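PDB 6IQ1: adenosine 5'-monophosphoramidase HNT1 from Candida albicans, which probably hydrolyses adenosine 5'-monophosphoramidates to AMP and an amine, as a homodimeric histidine triad nucleotide-binding enzyme of a pathogenic fungus. Local coordinates for residues C7-I12 / Y29-I34. Numbering follows the deposited sequence.
Sequences CIFCKI and YSFLDI. With ZN (zinc ion), chain H.
I12 of the short N-terminal helix packs on F31 and Y29 of strand 28-32. Its two branches do different work. CG2 lies over the centre of one face of the F31 ring, a CH-pi contact at 4.2 Å from CG2 to the ring centroid. CD1 lies on the same side of that ring, beyond its rim, 3.9 Å from F31 CE2. I12 CG2 also meets Y29 CE1, at 3.8 Å, so one methyl touches both aromatic side chains. F31 holds CG between its backbone N and carbonyl carbon (chi1 57°), which turns the ring toward the helix. The edge of F31 points at the face of F9 in a T-shaped pair, with ring planes at 79° and centroids 5.8 Å apart. The closest atoms of that pair are F31 CZ and F9 CE1. The F9 ring also meets H106 edge-to-face; H106 is probably the histidine that carries AMP as a covalent intermediate. Y29 OH is hydrogen-bonded to S19 OG, so its polar end is satisfied outside this apolar cluster. The strand and helix run roughly crosswise, at 101°. Strand 28-32 pairs with 42-46 in the antiparallel sheet of the HIT fold, and F31 also touches L43 and I45 there. At the helix start, C7 is the N-cap: its SG accepts a nearly straight hydrogen bond from C10 N, at 3.3 Å. C7 SG and C10 SG bind zinc at 2.3 and 2.5 Å, and H49 and H104 complete the site. The contact itself is wholly apolar and aromatic. Zinc and cap together probably hold the start of the helix in place, while I12 and F9 seat it against the sheet, with F9 linking this packing to the probable active-site histidine.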
ATOM      1  N   CYS D   7      -9.663 -15.636 -13.874  1.00 53.22           N
ATOM      2  CA  CYS D   7      -9.382 -14.487 -13.031  1.00 42.56           C
ATOM      3  C   CYS D   7      -9.913 -13.245 -13.718  1.00 36.27           C
ATOM      4  O   CYS D   7      -9.490 -12.919 -14.834  1.00 39.13           O
ATOM      5  CB  CYS D   7      -7.883 -14.354 -12.763  1.00 42.04           C
ATOM      6  SG  CYS D   7      -7.405 -12.760 -12.039  1.00 36.00           S
ATOM      7  N   ILE D   8     -10.827 -12.553 -13.043  1.00 37.12           N
ATOM      8  CA  ILE D   8     -11.453 -11.362 -13.612  1.00 38.48           C
ATOM      9  C   ILE D   8     -10.403 -10.312 -13.954  1.00 35.42           C
ATOM     10  O   ILE D   8     -10.530  -9.606 -14.960  1.00 34.52           O
ATOM     11  CB  ILE D   8     -12.542 -10.819 -12.650  1.00 42.14           C
ATOM     12  CG1 ILE D   8     -13.445  -9.811 -13.344  1.00 44.27           C
ATOM     13  CG2 ILE D   8     -11.959 -10.137 -11.417  1.00 38.68           C
ATOM     14  CD1 ILE D   8     -14.712 -10.420 -13.848  1.00 52.65           C
ATOM     15  N   PHE D   9      -9.330 -10.217 -13.155  1.00 34.65           N
ATOM     16  CA  PHE D   9      -8.327  -9.187 -13.396  1.00 36.43           C
ATOM     17  C   PHE D   9      -7.437  -9.550 -14.584  1.00 34.35           C
ATOM     18  O   PHE D   9      -7.079  -8.676 -15.382  1.00 34.83           O
ATOM     19  CB  PHE D   9      -7.512  -8.939 -12.124  1.00 33.41           C
ATOM     20  CG  PHE D   9      -8.229  -8.084 -11.108  1.00 33.20           C
ATOM     21  CD1 PHE D   9      -9.493  -7.570 -11.383  1.00 32.73           C
ATOM     22  CD2 PHE D   9      -7.651  -7.805  -9.868  1.00 38.41           C
ATOM     23  CE1 PHE D   9     -10.163  -6.789 -10.450  1.00 32.70           C
ATOM     24  CE2 PHE D   9      -8.312  -7.023  -8.915  1.00 33.95           C
ATOM     25  CZ  PHE D   9      -9.569  -6.515  -9.209  1.00 36.37           C
ATOM     26  N   CYS D  10      -7.074 -10.829 -14.724  1.00 33.70           N
ATOM     27  CA  CYS D  10      -6.431 -11.289 -15.957  1.00 34.22           C
ATOM     28  C   CYS D  10      -7.315 -11.039 -17.182  1.00 38.10           C
ATOM     29  O   CYS D  10      -6.842 -10.530 -18.205  1.00 39.04           O
ATOM     30  CB  CYS D  10      -6.077 -12.768 -15.843  1.00 31.31           C
ATOM     31  SG  CYS D  10      -4.603 -13.092 -14.864  1.00 33.59           S
ATOM     32  N   LYS D  11      -8.606 -11.396 -17.105  1.00 36.31           N
ATOM     33  CA  LYS D  11      -9.498 -11.144 -18.234  1.00 37.66           C
ATOM     34  C   LYS D  11      -9.590  -9.650 -18.537  1.00 38.82           C
ATOM     35  O   LYS D  11      -9.640  -9.251 -19.708  1.00 41.09           O
ATOM     36  CB  LYS D  11     -10.896 -11.702 -17.958  1.00 42.32           C
ATOM     37  CG  LYS D  11     -11.061 -13.215 -18.058  1.00 43.86           C
ATOM     38  CD  LYS D  11     -12.318 -13.645 -17.275  1.00 40.96           C
ATOM     39  CE  LYS D  11     -12.587 -15.143 -17.346  1.00 50.42           C
ATOM     40  NZ  LYS D  11     -13.291 -15.613 -16.110  1.00 60.46           N
ATOM     41  N   ILE D  12      -9.627  -8.808 -17.497  1.00 33.42           N
ATOM     42  CA  ILE D  12      -9.693  -7.363 -17.709  1.00 34.16           C
ATOM     43  C   ILE D  12      -8.439  -6.866 -18.427  1.00 41.14           C
ATOM     44  O   ILE D  12      -8.521  -6.031 -19.341  1.00 39.24           O
ATOM     45  CB  ILE D  12      -9.900  -6.629 -16.371  1.00 35.02           C
ATOM     46  CG1 ILE D  12     -11.379  -6.574 -15.984  1.00 37.54           C
ATOM     47  CG2 ILE D  12      -9.336  -5.209 -16.436  1.00 35.18           C
ATOM     48  CD1 ILE D  12     -11.623  -6.108 -14.534  1.00 33.19           C
ATOM     49  N   TYR D  29      -1.193  -2.357 -15.008  1.00 26.34           N
ATOM     50  CA  TYR D  29      -2.495  -2.003 -15.575  1.00 27.61           C
ATOM     51  C   TYR D  29      -3.387  -1.357 -14.517  1.00 29.68           C
ATOM     52  O   TYR D  29      -3.565  -1.906 -13.419  1.00 28.30           O
ATOM     53  CB  TYR D  29      -3.189  -3.241 -16.163  1.00 26.27           C
ATOM     54  CG  TYR D  29      -4.435  -2.917 -16.952  1.00 29.15           C
ATOM     55  CD1 TYR D  29      -5.658  -2.715 -16.313  1.00 29.89           C
ATOM     56  CD2 TYR D  29      -4.395  -2.812 -18.329  1.00 34.87           C
ATOM     57  CE1 TYR D  29      -6.792  -2.408 -17.019  1.00 31.87           C
ATOM     58  CE2 TYR D  29      -5.541  -2.518 -19.056  1.00 37.87           C
ATOM     59  CZ  TYR D  29      -6.732  -2.313 -18.396  1.00 38.10           C
ATOM     60  OH  TYR D  29      -7.869  -2.005 -19.109  1.00 40.66           O
ATOM     61  N   SER D  30      -3.983  -0.214 -14.850  1.00 26.33           N
ATOM     62  CA  SER D  30      -4.823   0.471 -13.877  1.00 30.28           C
ATOM     63  C   SER D  30      -6.134   0.945 -14.502  1.00 29.51           C
ATOM     64  O   SER D  30      -6.211   1.241 -15.696  1.00 30.50           O
ATOM     65  CB  SER D  30      -4.062   1.643 -13.222  1.00 24.05           C
ATOM     66  OG  SER D  30      -3.666   2.597 -14.178  1.00 30.87           O
ATOM     67  N   PHE D  31      -7.165   1.028 -13.663  1.00 29.12           N
ATOM     68  CA  PHE D  31      -8.534   1.252 -14.098  1.00 31.57           C
ATOM     69  C   PHE D  31      -9.384   1.624 -12.888  1.00 32.10           C
ATOM     70  O   PHE D  31      -9.017   1.355 -11.740  1.00 31.74           O
ATOM     71  CB  PHE D  31      -9.114   0.017 -14.812  1.00 29.23           C
ATOM     72  CG  PHE D  31      -9.088  -1.246 -13.984  1.00 28.76           C
ATOM     73  CD1 PHE D  31      -7.905  -1.953 -13.787  1.00 31.08           C
ATOM     74  CD2 PHE D  31     -10.247  -1.743 -13.424  1.00 31.57           C
ATOM     75  CE1 PHE D  31      -7.881  -3.125 -13.027  1.00 29.86           C
ATOM     76  CE2 PHE D  31     -10.239  -2.922 -12.666  1.00 35.24           C
ATOM     77  CZ  PHE D  31      -9.058  -3.611 -12.461  1.00 32.12           C
ATOM     78  N   LEU D  32     -10.529   2.251 -13.174  1.00 34.79           N
ATOM     79  CA  LEU D  32     -11.467   2.688 -12.145  1.00 30.60           C
ATOM     80  C   LEU D  32     -12.094   1.508 -11.411  1.00 35.61           C
ATOM     81  O   LEU D  32     -12.429   0.479 -12.010  1.00 32.27           O
ATOM     82  CB  LEU D  32     -12.580   3.520 -12.769  1.00 28.67           C
ATOM     83  CG  LEU D  32     -12.280   4.971 -13.133  1.00 34.12           C
ATOM     84  CD1 LEU D  32     -13.477   5.595 -13.866  1.00 32.52           C
ATOM     85  CD2 LEU D  32     -11.909   5.791 -11.896  1.00 29.77           C
ATOM     86  N   ASP D  33     -12.268   1.667 -10.101  1.00 32.21           N
ATOM     87  CA  ASP D  33     -13.036   0.695  -9.340  1.00 35.82           C
ATOM     88  C   ASP D  33     -14.511   0.954  -9.620  1.00 36.29           C
ATOM     89  O   ASP D  33     -15.004   2.059  -9.370  1.00 32.86           O
ATOM     90  CB  ASP D  33     -12.722   0.800  -7.845  1.00 35.61           C
ATOM     91  CG  ASP D  33     -13.248  -0.387  -7.046  1.00 34.73           C
ATOM     92  OD1 ASP D  33     -14.452  -0.696  -7.164  1.00 38.29           O
ATOM     93  OD2 ASP D  33     -12.460  -1.029  -6.323  1.00 32.91           O
ATOM     94  N   ILE D  34     -15.214  -0.044 -10.169  1.00 37.63           N
ATOM     95  CA  ILE D  34     -16.616   0.172 -10.519  1.00 38.02           C
ATOM     96  C   ILE D  34     -17.570  -0.025  -9.346  1.00 39.63           C
ATOM     97  O   ILE D  34     -18.779   0.200  -9.504  1.00 38.28           O
ATOM     98  CB  ILE D  34     -17.024  -0.720 -11.705  1.00 39.04           C
ATOM     99  CG1 ILE D  34     -17.141  -2.181 -11.267  1.00 39.27           C
ATOM    100  CG2 ILE D  34     -16.037  -0.544 -12.832  1.00 35.77           C
ATOM    101  CD1 ILE D  34     -17.731  -3.083 -12.338  1.00 38.39           C
TER
HETATM  102 ZN    ZN H 201      -5.164 -12.761 -12.481  1.00 46.06          ZN